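Local atomic coordinates of CDA peptide synthetase I (Streptomyces coelicolor, PDB entry 5DU9), a protein that is a nonribosomal peptide synthetase, represented in this model by its condensation domain, a large two-lobed alpha/beta fold. Residues A[288-293]-A[313-318]; A[175-180]-A[373-378]; A[59-64]-A[77-82]; A[120-125]-A[149-154]. The protein carries 1 engineered substitution. All coordinates share one frame; numbering follows the deposited sequence.

Contact 1 of 4, residues A[288-293]-A[313-318]; sequences VVVSVP and LPLRLA
Val288 to Val292 pair with Leu317 to Leu313 as a twisted antiparallel ribbon, its short axes at 142° and joined by six backbone hydrogen bonds. These bonds are shared by the pairs Val288-Leu317, Val290-Leu315 and Val292-Leu313, the shortest being Leu315 N to Val290 O at 2.7 Å. Pro314, which has no N-H to give, falls in a non-hydrogen-bonded pair, where its CA comes within 4.5 Å of Ser291 CA. On the apolar face, Val290 holds CG1 anti to its carbonyl carbon (chi1 -60°), which turns CG2 onto Leu315 CB at 3.8 Å; the two side chains run side by side in the same direction. Val292 CG2 touches that same Leu315 CB at 4.0 Å, and Val288 CG2 meets Leu317 CB at 3.7 Å. The reverse face is looser: Val289 CG2 stands 4.3 Å from Arg316 CG, and the extended arginine carries on past it to a salt bridge with Asp223. Ser291 OG accepts from Gly361 N. Helices 267-283 and 325-341 pack against the Val290, Leu315 and Leu317 side, while the backbone of Ser291 bonds to Pro362 and Val364, placing strand 363-366 beside the ribbon.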
loop_
_atom_site.group_PDB
_atom_site.type_symbol
_atom_site.label_atom_id
_atom_site.label_comp_id
_atom_site.label_asym_id
_atom_site.label_seq_id
_atom_site.Cartn_x
_atom_site.Cartn_y
_atom_site.Cartn_z
ATOM N N VAL A 288 -1.356 -4.569 -22.785
ATOM C CA VAL A 288 -1.250 -3.618 -21.693
ATOM C C VAL A 288 -0.626 -4.295 -20.485
ATOM O O VAL A 288 -0.835 -5.488 -20.241
ATOM C CB VAL A 288 -2.624 -3.022 -21.320
ATOM C CG1 VAL A 288 -3.195 -2.242 -22.498
ATOM C CG2 VAL A 288 -3.588 -4.111 -20.885
ATOM N N VAL A 289 0.162 -3.525 -19.747
ATOM C CA VAL A 289 0.755 -3.992 -18.505
ATOM C C VAL A 289 0.259 -3.134 -17.354
ATOM O O VAL A 289 0.255 -1.905 -17.444
ATOM C CB VAL A 289 2.293 -3.943 -18.558
ATOM C CG1 VAL A 289 2.897 -4.461 -17.261
ATOM C CG2 VAL A 289 2.802 -4.752 -19.739
ATOM N N VAL A 290 -0.190 -3.794 -16.294
ATOM C CA VAL A 290 -0.399 -3.127 -15.022
ATOM C C VAL A 290 0.404 -3.887 -13.985
ATOM O O VAL A 290 0.718 -5.060 -14.174
ATOM C CB VAL A 290 -1.884 -3.064 -14.628
ATOM C CG1 VAL A 290 -2.672 -2.289 -15.683
ATOM C CG2 VAL A 290 -2.460 -4.449 -14.442
ATOM N N SER A 291 0.758 -3.209 -12.901
ATOM C CA SER A 291 1.494 -3.843 -11.816
ATOM C C SER A 291 0.568 -4.054 -10.636
ATOM O O SER A 291 -0.224 -3.175 -10.287
ATOM C CB SER A 291 2.705 -2.998 -11.412
ATOM O OG SER A 291 3.625 -2.860 -12.490
ATOM N N VAL A 292 0.671 -5.232 -10.029
ATOM C CA VAL A 292 -0.219 -5.635 -8.962
ATOM C C VAL A 292 0.584 -5.961 -7.703
ATOM O O VAL A 292 1.515 -6.758 -7.753
ATOM C CB VAL A 292 -1.055 -6.866 -9.385
ATOM C CG1 VAL A 292 -1.980 -7.302 -8.267
ATOM C CG2 VAL A 292 -1.852 -6.549 -10.644
ATOM N N PRO A 293 0.240 -5.332 -6.571
ATOM C CA PRO A 293 0.877 -5.759 -5.322
ATOM C C PRO A 293 0.259 -7.032 -4.747
ATOM O O PRO A 293 -0.947 -7.252 -4.875
ATOM C CB PRO A 293 0.650 -4.571 -4.378
ATOM C CG PRO A 293 -0.475 -3.784 -4.962
ATOM C CD PRO A 293 -0.758 -4.269 -6.354
ATOM N N LEU A 313 4.155 -7.431 -8.887
ATOM C CA LEU A 313 4.374 -8.238 -10.079
ATOM C C LEU A 313 3.596 -7.707 -11.273
ATOM O O LEU A 313 2.527 -7.122 -11.110
ATOM C CB LEU A 313 3.997 -9.691 -9.809
ATOM C CG LEU A 313 5.013 -10.424 -8.935
ATOM C CD1 LEU A 313 4.411 -11.699 -8.375
ATOM C CD2 LEU A 313 6.287 -10.726 -9.707
ATOM N N PRO A 314 4.144 -7.907 -12.477
ATOM C CA PRO A 314 3.533 -7.379 -13.697
ATOM C C PRO A 314 2.423 -8.275 -14.219
ATOM O O PRO A 314 2.616 -9.481 -14.369
ATOM C CB PRO A 314 4.702 -7.342 -14.673
ATOM C CG PRO A 314 5.528 -8.516 -14.272
ATOM C CD PRO A 314 5.407 -8.611 -12.770
ATOM N N LEU A 315 1.271 -7.674 -14.484
ATOM C CA LEU A 315 0.134 -8.376 -15.050
ATOM C C LEU A 315 -0.004 -7.965 -16.504
ATOM O O LEU A 315 -0.341 -6.820 -16.812
ATOM C CB LEU A 315 -1.135 -8.052 -14.261
ATOM C CG LEU A 315 -2.356 -8.935 -14.514
ATOM C CD1 LEU A 315 -2.146 -10.323 -13.932
ATOM C CD2 LEU A 315 -3.587 -8.288 -13.920
ATOM N N ARG A 316 0.287 -8.897 -17.403
ATOM C CA ARG A 316 0.244 -8.617 -18.823
ATOM C C ARG A 316 -1.068 -9.101 -19.409
ATOM O O ARG A 316 -1.459 -10.256 -19.216
ATOM C CB ARG A 316 1.417 -9.274 -19.527
ATOM C CG ARG A 316 1.618 -8.754 -20.909
ATOM C CD ARG A 316 2.939 -9.221 -21.453
ATOM N NE ARG A 316 3.354 -8.412 -22.581
ATOM C CZ ARG A 316 4.530 -8.525 -23.177
ATOM N NH1 ARG A 316 5.410 -9.424 -22.748
ATOM N NH2 ARG A 316 4.823 -7.739 -24.201
ATOM N N LEU A 317 -1.735 -8.202 -20.123
ATOM C CA LEU A 317 -3.096 -8.418 -20.596
ATOM C C LEU A 317 -3.203 -8.025 -22.059
ATOM O O LEU A 317 -2.814 -6.921 -22.434
ATOM C CB LEU A 317 -4.087 -7.595 -19.765
ATOM C CG LEU A 317 -3.936 -7.715 -18.248
ATOM C CD1 LEU A 317 -4.607 -6.560 -17.526
ATOM C CD2 LEU A 317 -4.504 -9.040 -17.781
ATOM N N ALA A 318 -3.725 -8.928 -22.883
ATOM C CA ALA A 318 -4.020 -8.608 -24.268
ATOM C C ALA A 318 -5.491 -8.243 -24.389
ATOM O O ALA A 318 -6.355 -9.000 -23.956
ATOM C CB ALA A 318 -3.678 -9.777 -25.181
#

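Contact 2 of 4, residues A[175-180]-A[373-378]; sequences EVYRAL and VDFGGP
Tyr177 and Phe375 form the close-packed half of this contact, an offset edge-to-face pair with ring planes 75° apart. The edge of Phe375 is turned to the face of Tyr177, and the nearest carbons, Tyr177 CD2 and Phe375 CD1, are 3.9 Å apart. CG of Tyr177 is anti to the backbone N (chi1 179°), which carries the ring off the helix and over to Phe375. Its edge also meets the Phe375 carbonyl in the ring plane, CE2 to O 3.5 Å, while its hydroxyl bonds to Asp45 N. Leu38 and Ile40 of strand 33-40 also touch the buried Phe375. The exposed loop beyond Phe375 is folded by an Asx turn: Asp374 OD1 accepts from Gly376 N at 3.0 Å and, weakly, from Gly377 N, shaping the tight connection from edge strand 373-374 to its neighbour 379-384 in the six-stranded sheet. The more exposed side is spanned by Arg178, whose chain bends at chi3. Its NH1 donates to Asp374 O at 2.7 Å with an N-H...O angle of 154°, close to the planes of both the carbonyl and the guanidinium. By contrast, Asp374 OD2 stays 4.6 Å from Arg178 NE, well off the guanidinium plane, so at most the charges would attract, with no N-H aimed at the oxygen.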
loop_
_atom_site.group_PDB
_atom_site.type_symbol
_atom_site.label_atom_id
_atom_site.label_comp_id
_atom_site.label_asym_id
_atom_site.label_seq_id
_atom_site.Cartn_x
_atom_site.Cartn_y
_atom_site.Cartn_z
ATOM N N GLU A 175 -7.127 -1.713 20.327
ATOM C CA GLU A 175 -7.323 -2.738 21.345
ATOM C C GLU A 175 -6.731 -2.311 22.684
ATOM O O GLU A 175 -7.371 -2.450 23.728
ATOM C CB GLU A 175 -6.696 -4.059 20.895
ATOM C CG GLU A 175 -6.970 -5.225 21.829
ATOM C CD GLU A 175 -6.374 -6.522 21.323
ATOM O OE1 GLU A 175 -5.208 -6.505 20.874
ATOM O OE2 GLU A 175 -7.072 -7.556 21.368
ATOM N N VAL A 176 -5.507 -1.794 22.650
ATOM C CA VAL A 176 -4.841 -1.333 23.866
ATOM C C VAL A 176 -5.563 -0.118 24.446
ATOM O O VAL A 176 -5.756 -0.026 25.656
ATOM C CB VAL A 176 -3.360 -0.984 23.600
ATOM C CG1 VAL A 176 -2.689 -0.444 24.858
ATOM C CG2 VAL A 176 -2.608 -2.211 23.095
ATOM N N TYR A 177 -5.963 0.807 23.577
ATOM C CA TYR A 177 -6.663 2.017 24.007
ATOM C C TYR A 177 -7.964 1.687 24.737
ATOM O O TYR A 177 -8.281 2.290 25.768
ATOM C CB TYR A 177 -6.958 2.922 22.807
ATOM C CG TYR A 177 -7.705 4.191 23.165
ATOM C CD1 TYR A 177 -7.033 5.293 23.680
ATOM C CD2 TYR A 177 -9.079 4.286 22.986
ATOM C CE1 TYR A 177 -7.710 6.458 24.009
ATOM C CE2 TYR A 177 -9.766 5.447 23.311
ATOM C CZ TYR A 177 -9.075 6.528 23.823
ATOM O OH TYR A 177 -9.747 7.685 24.148
ATOM N N ARG A 178 -8.719 0.731 24.205
ATOM C CA ARG A 178 -9.983 0.340 24.825
ATOM C C ARG A 178 -9.751 -0.212 26.226
ATOM O O ARG A 178 -10.502 0.090 27.153
ATOM C CB ARG A 178 -10.719 -0.697 23.972
ATOM C CG ARG A 178 -11.274 -0.153 22.661
ATOM C CD ARG A 178 -12.263 -1.120 22.026
ATOM N NE ARG A 178 -11.740 -2.482 21.919
ATOM C CZ ARG A 178 -11.050 -2.954 20.883
ATOM N NH1 ARG A 178 -10.773 -2.179 19.839
ATOM N NH2 ARG A 178 -10.629 -4.212 20.891
ATOM N N ALA A 179 -8.701 -1.013 26.376
ATOM C CA ALA A 179 -8.372 -1.618 27.661
ATOM C C ALA A 179 -7.982 -0.556 28.687
ATOM O O ALA A 179 -8.445 -0.588 29.827
ATOM C CB ALA A 179 -7.248 -2.633 27.496
ATOM N N LEU A 180 -7.127 0.378 28.283
ATOM C CA LEU A 180 -6.704 1.452 29.174
ATOM C C LEU A 180 -7.898 2.321 29.564
ATOM O O LEU A 180 -7.964 2.836 30.681
ATOM C CB LEU A 180 -5.615 2.309 28.518
ATOM C CG LEU A 180 -4.267 1.635 28.234
ATOM C CD1 LEU A 180 -3.293 2.621 27.602
ATOM C CD2 LEU A 180 -3.663 1.039 29.499
ATOM N N VAL A 373 -12.000 0.729 12.634
ATOM C CA VAL A 373 -11.225 0.543 13.852
ATOM C C VAL A 373 -12.004 1.068 15.055
ATOM O O VAL A 373 -12.396 2.232 15.091
ATOM C CB VAL A 373 -9.853 1.251 13.744
ATOM C CG1 VAL A 373 -9.073 1.145 15.041
ATOM C CG2 VAL A 373 -9.046 0.655 12.599
ATOM N N ASP A 374 -12.215 0.202 16.043
ATOM C CA ASP A 374 -13.085 0.516 17.173
ATOM C C ASP A 374 -12.302 1.014 18.385
ATOM O O ASP A 374 -11.579 0.252 19.026
ATOM C CB ASP A 374 -13.906 -0.718 17.558
ATOM C CG ASP A 374 -14.923 -0.432 18.648
ATOM O OD1 ASP A 374 -15.285 0.748 18.840
ATOM O OD2 ASP A 374 -15.366 -1.393 19.312
ATOM N N PHE A 375 -12.462 2.295 18.706
ATOM C CA PHE A 375 -11.789 2.886 19.856
ATOM C C PHE A 375 -12.698 2.911 21.086
ATOM O O PHE A 375 -12.461 3.665 22.030
ATOM C CB PHE A 375 -11.310 4.300 19.519
ATOM C CG PHE A 375 -10.131 4.326 18.591
ATOM C CD1 PHE A 375 -8.846 4.188 19.087
ATOM C CD2 PHE A 375 -10.307 4.484 17.226
ATOM C CE1 PHE A 375 -7.753 4.207 18.235
ATOM C CE2 PHE A 375 -9.219 4.502 16.371
ATOM C CZ PHE A 375 -7.942 4.364 16.880
ATOM N N GLY A 376 -13.734 2.077 21.071
ATOM C CA GLY A 376 -14.643 1.962 22.199
ATOM C C GLY A 376 -15.720 3.027 22.164
ATOM O O GLY A 376 -16.027 3.655 23.179
ATOM N N GLY A 377 -16.301 3.220 20.984
ATOM C CA GLY A 377 -17.278 4.266 20.752
ATOM C C GLY A 377 -16.922 4.984 19.467
ATOM O O GLY A 377 -17.570 4.780 18.439
ATOM N N PRO A 378 -15.874 5.824 19.512
ATOM C CA PRO A 378 -15.337 6.401 18.277
ATOM C C PRO A 378 -14.853 5.312 17.330
ATOM O O PRO A 378 -14.301 4.308 17.785
ATOM C CB PRO A 378 -14.169 7.264 18.761
ATOM C CG PRO A 378 -14.441 7.519 20.195
ATOM C CD PRO A 378 -15.151 6.305 20.700
#

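Contact 3 of 4, residues A[59-64]-A[77-82]; sequences GTETLC and RAYCPP
Arg77 opens the contact by gripping a single oxygen of Glu61 end-on: NH1 lies 2.9 Å and NH2 3.1 Å from Glu61 OE2, together a salt bridge. The oxygen lies almost in the guanidinium plane, yet both nitrogens reach it from the same face of the carboxylate, the two flat groups being 73° apart. A bend at chi3 (62°) brings the arginine end round to this position, and its NH1 also bonds to Ser65 OG. Two residues on, the Tyr79 side chain crosses the extended Glu61 chain at about a right angle, with CD1 3.7 Å from Glu61 CG. Further out on the same ring, CE1 is 3.7 Å from Cys64 CB, so the tyrosine touches the first residue of the 3-10 turn 61-63 and Cys64, the residue just after it. Arg77 and Tyr79 belong to strand 75-79, which forms an antiparallel hairpin with 65-69; Glu61 and Cys64 come just before that hairpin. The pairing reaches one step past it at Cys80, whose N donates to Cys64 O at 2.7 Å. The two cysteines form no disulfide: Cys64 SG and Cys80 SG are 8.2 Å apart. Cys80 O accepts a hydrogen bond from Thr99 OG1. Pro81 places CD over the centre of the Tyr79 ring, within its own segment, and Pro82 ends the run with CD 3.8 Å from Cys64 SG, close to Ala58 at the end of helix 46-58.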
loop_
_atom_site.group_PDB
_atom_site.type_symbol
_atom_site.label_atom_id
_atom_site.label_comp_id
_atom_site.label_asym_id
_atom_site.label_seq_id
_atom_site.Cartn_x
_atom_site.Cartn_y
_atom_site.Cartn_z
ATOM N N GLY A 59 5.443 -3.663 21.645
ATOM C CA GLY A 59 5.091 -5.020 21.258
ATOM C C GLY A 59 5.187 -5.278 19.765
ATOM O O GLY A 59 4.806 -6.349 19.297
ATOM N N THR A 60 5.702 -4.301 19.020
ATOM C CA THR A 60 5.805 -4.393 17.564
ATOM C C THR A 60 7.264 -4.296 17.133
ATOM O O THR A 60 7.796 -3.197 16.989
ATOM C CB THR A 60 4.992 -3.282 16.874
ATOM O OG1 THR A 60 3.643 -3.299 17.356
ATOM C CG2 THR A 60 4.989 -3.468 15.362
ATOM N N GLU A 61 7.901 -5.444 16.913
ATOM C CA GLU A 61 9.348 -5.486 16.708
ATOM C C GLU A 61 9.810 -4.564 15.584
ATOM O O GLU A 61 10.824 -3.887 15.712
ATOM C CB GLU A 61 9.816 -6.920 16.419
ATOM C CG GLU A 61 11.327 -7.033 16.256
ATOM C CD GLU A 61 11.826 -8.466 16.190
ATOM O OE1 GLU A 61 11.012 -9.402 16.332
ATOM O OE2 GLU A 61 13.047 -8.652 16.003
ATOM N N THR A 62 9.069 -4.524 14.483
ATOM C CA THR A 62 9.518 -3.751 13.334
ATOM C C THR A 62 9.541 -2.253 13.648
ATOM O O THR A 62 10.370 -1.516 13.117
ATOM C CB THR A 62 8.639 -4.013 12.095
ATOM O OG1 THR A 62 9.301 -3.504 10.932
ATOM C CG2 THR A 62 7.262 -3.377 12.230
ATOM N N LEU A 63 8.651 -1.809 14.529
ATOM C CA LEU A 63 8.607 -0.400 14.905
ATOM C C LEU A 63 9.645 -0.060 15.968
ATOM O O LEU A 63 9.750 1.098 16.373
ATOM C CB LEU A 63 7.212 -0.018 15.405
ATOM C CG LEU A 63 6.105 0.016 14.349
ATOM C CD1 LEU A 63 4.758 0.272 15.016
ATOM C CD2 LEU A 63 6.381 1.073 13.289
ATOM N N CYS A 64 10.394 -1.067 16.419
ATOM C CA CYS A 64 11.482 -0.874 17.378
ATOM C C CYS A 64 12.827 -1.195 16.752
ATOM O O CYS A 64 13.807 -1.420 17.460
ATOM C CB CYS A 64 11.288 -1.761 18.610
ATOM S SG CYS A 64 9.852 -1.381 19.594
ATOM N N ARG A 77 19.153 -6.042 10.472
ATOM C CA ARG A 77 18.204 -5.344 11.325
ATOM C C ARG A 77 18.530 -5.593 12.795
ATOM O O ARG A 77 18.811 -6.723 13.192
ATOM C CB ARG A 77 16.774 -5.793 11.007
ATOM C CG ARG A 77 15.705 -5.105 11.839
ATOM C CD ARG A 77 14.313 -5.564 11.437
ATOM N NE ARG A 77 14.121 -6.994 11.667
ATOM C CZ ARG A 77 13.887 -7.538 12.857
ATOM N NH1 ARG A 77 13.829 -6.777 13.946
ATOM N NH2 ARG A 77 13.725 -8.849 12.964
ATOM N N ALA A 78 18.496 -4.524 13.587
ATOM C CA ALA A 78 18.761 -4.597 15.019
ATOM C C ALA A 78 17.525 -4.181 15.812
ATOM O O ALA A 78 16.889 -3.177 15.500
ATOM C CB ALA A 78 19.945 -3.719 15.383
ATOM N N TYR A 79 17.200 -4.963 16.837
ATOM C CA TYR A 79 16.011 -4.741 17.657
ATOM C C TYR A 79 16.338 -3.881 18.876
ATOM O O TYR A 79 17.243 -4.204 19.645
ATOM C CB TYR A 79 15.425 -6.092 18.082
ATOM C CG TYR A 79 14.297 -6.028 19.090
ATOM C CD1 TYR A 79 13.180 -5.232 18.872
ATOM C CD2 TYR A 79 14.339 -6.793 20.248
ATOM C CE1 TYR A 79 12.146 -5.187 19.786
ATOM C CE2 TYR A 79 13.311 -6.756 21.167
ATOM C CZ TYR A 79 12.216 -5.954 20.933
ATOM O OH TYR A 79 11.192 -5.918 21.851
ATOM N N CYS A 80 15.591 -2.790 19.039
ATOM C CA CYS A 80 15.834 -1.815 20.101
ATOM C C CYS A 80 14.556 -1.474 20.866
ATOM O O CYS A 80 13.854 -0.534 20.502
ATOM C CB CYS A 80 16.426 -0.534 19.513
ATOM S SG CYS A 80 17.961 -0.764 18.594
ATOM N N PRO A 81 14.252 -2.231 21.933
ATOM C CA PRO A 81 13.062 -1.930 22.740
ATOM C C PRO A 81 13.013 -0.478 23.225
ATOM O O PRO A 81 14.062 0.153 23.337
ATOM C CB PRO A 81 13.196 -2.886 23.928
ATOM C CG PRO A 81 13.978 -4.026 23.407
ATOM C CD PRO A 81 14.924 -3.464 22.380
ATOM N N PRO A 82 11.810 0.051 23.499
ATOM C CA PRO A 82 11.737 1.386 24.106
ATOM C C PRO A 82 12.297 1.398 25.523
ATOM O O PRO A 82 12.593 0.340 26.077
ATOM C CB PRO A 82 10.235 1.695 24.115
ATOM C CG PRO A 82 9.627 0.747 23.139
ATOM C CD PRO A 82 10.473 -0.481 23.183
#

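Contact 4 of 4, residues A[120-125]-A[149-154]; sequences RWMDRD and RHLYYL
Met122 lies over one face of the Tyr153 ring, its CG 3.8 Å from the ring centroid and 28° off the normal, a geometry that qualifies as CH-pi. The two side chains slide past each other in opposite directions, and SD carries on toward the CD1 rim, an oblique Met-aromatic contact 3.4 Å from Tyr153 CD1. The same sulfur touches Leu151 CD2 at 3.8 Å, so it meets both strand residues that face the helix. Trp121 approaches differently: the edge of its indole, at CZ3, comes to 3.9 Å from Tyr153 CD2, with the side chains crossing at about a right angle. Phe143 on the neighbouring strand meets the indole edge-to-face.

At its far end Tyr153 donates from OH to Asp125 OD2, 2.7 Å away. The carboxylate stands 82° from the ring plane, and OD2 receives the hydroxyl on its anti side, somewhat out of the carboxylate plane. That oxygen also forms a salt bridge with Arg33, while OD1 bonds to Ser139; the tyrosine thus meets an acid already anchored to two strands, and the charge of Arg33 would probably favour its ionised form.

Helix 120-125 and strand 149-154 run nearly parallel, at 10° and 10.2 Å between axes, a separation normal for a helix laid on a sheet. Tyr152 and Leu154 point to the other face, where helix 163-182 packs. Helix 114-126 links the adjacent parallel strands 103-107 and 138-146; the helix therefore belongs to a beta-alpha-beta crossover, and the contact packs it on strand 149-157, the neighbour of 138-146, in an alpha/beta sandwich.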
loop_
_atom_site.group_PDB
_atom_site.type_symbol
_atom_site.label_atom_id
_atom_site.label_comp_id
_atom_site.label_asym_id
_atom_site.label_seq_id
_atom_site.Cartn_x
_atom_site.Cartn_y
_atom_site.Cartn_z
ATOM N N ARG A 120 -1.597 19.240 5.129
ATOM C CA ARG A 120 -0.353 19.975 4.952
ATOM C C ARG A 120 0.700 19.492 5.948
ATOM O O ARG A 120 1.874 19.357 5.603
ATOM C CB ARG A 120 -0.593 21.478 5.112
ATOM C CG ARG A 120 0.656 22.321 4.929
ATOM C CD ARG A 120 0.337 23.806 4.920
ATOM N NE ARG A 120 1.552 24.614 4.963
ATOM C CZ ARG A 120 2.306 24.770 6.047
ATOM N NH1 ARG A 120 1.975 24.170 7.183
ATOM N NH2 ARG A 120 3.396 25.524 5.995
ATOM N N TRP A 121 0.275 19.222 7.178
ATOM C CA TRP A 121 1.187 18.734 8.210
ATOM C C TRP A 121 1.740 17.363 7.843
ATOM O O TRP A 121 2.940 17.106 7.980
ATOM C CB TRP A 121 0.483 18.662 9.569
ATOM C CG TRP A 121 1.435 18.554 10.723
ATOM C CD1 TRP A 121 1.851 19.568 11.535
ATOM C CD2 TRP A 121 2.094 17.371 11.188
ATOM N NE1 TRP A 121 2.728 19.088 12.479
ATOM C CE2 TRP A 121 2.897 17.745 12.284
ATOM C CE3 TRP A 121 2.087 16.033 10.781
ATOM C CZ2 TRP A 121 3.678 16.827 12.982
ATOM C CZ3 TRP A 121 2.868 15.128 11.474
ATOM C CH2 TRP A 121 3.652 15.530 12.561
ATOM N N MET A 122 0.859 16.482 7.379
ATOM C CA MET A 122 1.256 15.131 7.011
ATOM C C MET A 122 2.191 15.146 5.802
ATOM O O MET A 122 3.156 14.387 5.748
ATOM C CB MET A 122 0.022 14.272 6.722
ATOM C CG MET A 122 -0.828 13.995 7.955
ATOM S SD MET A 122 -2.216 12.881 7.653
ATOM C CE MET A 122 -3.301 13.922 6.685
ATOM N N ASP A 123 1.909 16.016 4.839
ATOM C CA ASP A 123 2.751 16.136 3.653
ATOM C C ASP A 123 4.162 16.590 4.019
ATOM O O ASP A 123 5.146 16.097 3.473
ATOM C CB ASP A 123 2.138 17.116 2.653
ATOM C CG ASP A 123 0.884 16.578 1.996
ATOM O OD1 ASP A 123 0.692 15.345 1.991
ATOM O OD2 ASP A 123 0.096 17.391 1.472
ATOM N N ARG A 124 4.255 17.534 4.947
ATOM C CA ARG A 124 5.550 18.034 5.380
ATOM C C ARG A 124 6.293 16.979 6.203
ATOM O O ARG A 124 7.515 16.873 6.132
ATOM C CB ARG A 124 5.375 19.327 6.174
ATOM C CG ARG A 124 4.881 20.479 5.313
ATOM C CD ARG A 124 4.465 21.683 6.138
ATOM N NE ARG A 124 5.609 22.361 6.738
ATOM C CZ ARG A 124 6.336 23.296 6.130
ATOM N NH1 ARG A 124 6.052 23.673 4.889
ATOM N NH2 ARG A 124 7.358 23.855 6.764
ATOM N N ASP A 125 5.557 16.187 6.971
ATOM C CA ASP A 125 6.180 15.107 7.725
ATOM C C ASP A 125 6.732 14.052 6.774
ATOM O O ASP A 125 7.857 13.579 6.940
ATOM C CB ASP A 125 5.187 14.468 8.695
ATOM C CG ASP A 125 5.827 13.386 9.546
ATOM O OD1 ASP A 125 6.397 13.724 10.603
ATOM O OD2 ASP A 125 5.779 12.205 9.143
ATOM N N ARG A 149 -14.311 15.454 15.979
ATOM C CA ARG A 149 -13.658 14.550 15.036
ATOM C C ARG A 149 -12.148 14.570 15.220
ATOM O O ARG A 149 -11.571 15.590 15.611
ATOM C CB ARG A 149 -14.011 14.920 13.595
ATOM C CG ARG A 149 -15.477 14.732 13.248
ATOM C CD ARG A 149 -15.755 15.086 11.795
ATOM N NE ARG A 149 -15.508 16.498 11.508
ATOM C CZ ARG A 149 -16.387 17.476 11.711
ATOM N NH1 ARG A 149 -17.587 17.211 12.213
ATOM N NH2 ARG A 149 -16.063 18.726 11.415
ATOM N N HIS A 150 -11.514 13.436 14.935
ATOM C CA HIS A 150 -10.068 13.316 15.039
ATOM C C HIS A 150 -9.463 12.693 13.792
ATOM O O HIS A 150 -10.164 12.120 12.956
ATOM C CB HIS A 150 -9.682 12.486 16.264
ATOM C CG HIS A 150 -9.759 13.243 17.554
ATOM N ND1 HIS A 150 -10.954 13.577 18.152
ATOM C CD2 HIS A 150 -8.787 13.736 18.355
ATOM C CE1 HIS A 150 -10.715 14.242 19.267
ATOM N NE2 HIS A 150 -9.407 14.349 19.417
ATOM N N LEU A 151 -8.148 12.821 13.681
ATOM C CA LEU A 151 -7.397 12.172 12.621
ATOM C C LEU A 151 -6.109 11.637 13.221
ATOM O O LEU A 151 -5.362 12.388 13.847
ATOM C CB LEU A 151 -7.109 13.151 11.477
ATOM C CG LEU A 151 -6.515 12.577 10.189
ATOM C CD1 LEU A 151 -6.919 13.434 9.001
ATOM C CD2 LEU A 151 -4.996 12.486 10.273
ATOM N N TYR A 152 -5.868 10.340 13.051
ATOM C CA TYR A 152 -4.619 9.730 13.496
ATOM C C TYR A 152 -3.730 9.481 12.295
ATOM O O TYR A 152 -4.097 8.717 11.407
ATOM C CB TYR A 152 -4.868 8.412 14.236
ATOM C CG TYR A 152 -3.621 7.869 14.900
ATOM C CD1 TYR A 152 -2.609 7.272 14.154
ATOM C CD2 TYR A 152 -3.444 7.973 16.273
ATOM C CE1 TYR A 152 -1.462 6.791 14.759
ATOM C CE2 TYR A 152 -2.306 7.489 16.884
ATOM C CZ TYR A 152 -1.319 6.901 16.122
ATOM O OH TYR A 152 -0.181 6.426 16.731
ATOM N N TYR A 153 -2.561 10.118 12.281
ATOM C CA TYR A 153 -1.594 9.955 11.200
ATOM C C TYR A 153 -0.494 8.979 11.574
ATOM O O TYR A 153 0.154 9.121 12.608
ATOM C CB TYR A 153 -0.978 11.306 10.832
ATOM C CG TYR A 153 0.284 11.226 9.988
ATOM C CD1 TYR A 153 0.240 10.813 8.661
ATOM C CD2 TYR A 153 1.514 11.597 10.513
ATOM C CE1 TYR A 153 1.388 10.756 7.889
ATOM C CE2 TYR A 153 2.669 11.544 9.748
ATOM C CZ TYR A 153 2.598 11.129 8.436
ATOM O OH TYR A 153 3.752 11.084 7.680
ATOM N N LEU A 154 -0.294 7.996 10.705
ATOM C CA LEU A 154 0.794 7.040 10.824
ATOM C C LEU A 154 1.753 7.231 9.661
ATOM O O LEU A 154 1.452 6.851 8.527
ATOM C CB LEU A 154 0.261 5.605 10.842
ATOM C CG LEU A 154 1.312 4.491 10.774
ATOM C CD1 LEU A 154 2.220 4.515 11.989
ATOM C CD2 LEU A 154 0.641 3.133 10.630
#

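Overall arrangement
From the N terminus, contact 3 closes first, a short loop holding the hairpin 65-69/75-79 beside the end of helix 46-58. Contact 4 follows in series, fastening helix 114-126 to strand 149-157 of the six-stranded sheet. Helix 163-182 comes next and opens contact 2, which closes only at 373-378, bringing that helix to the edge strand of the same sheet. Contact 1 opens and closes within this long excursion, so it alone nests, and none of the four cross. Contacts 2, 3 and 4 have centres 20 to 23 Å apart, whereas contact 1 lies 32 to 39 Å from them, across the chain's centre in the other lobe.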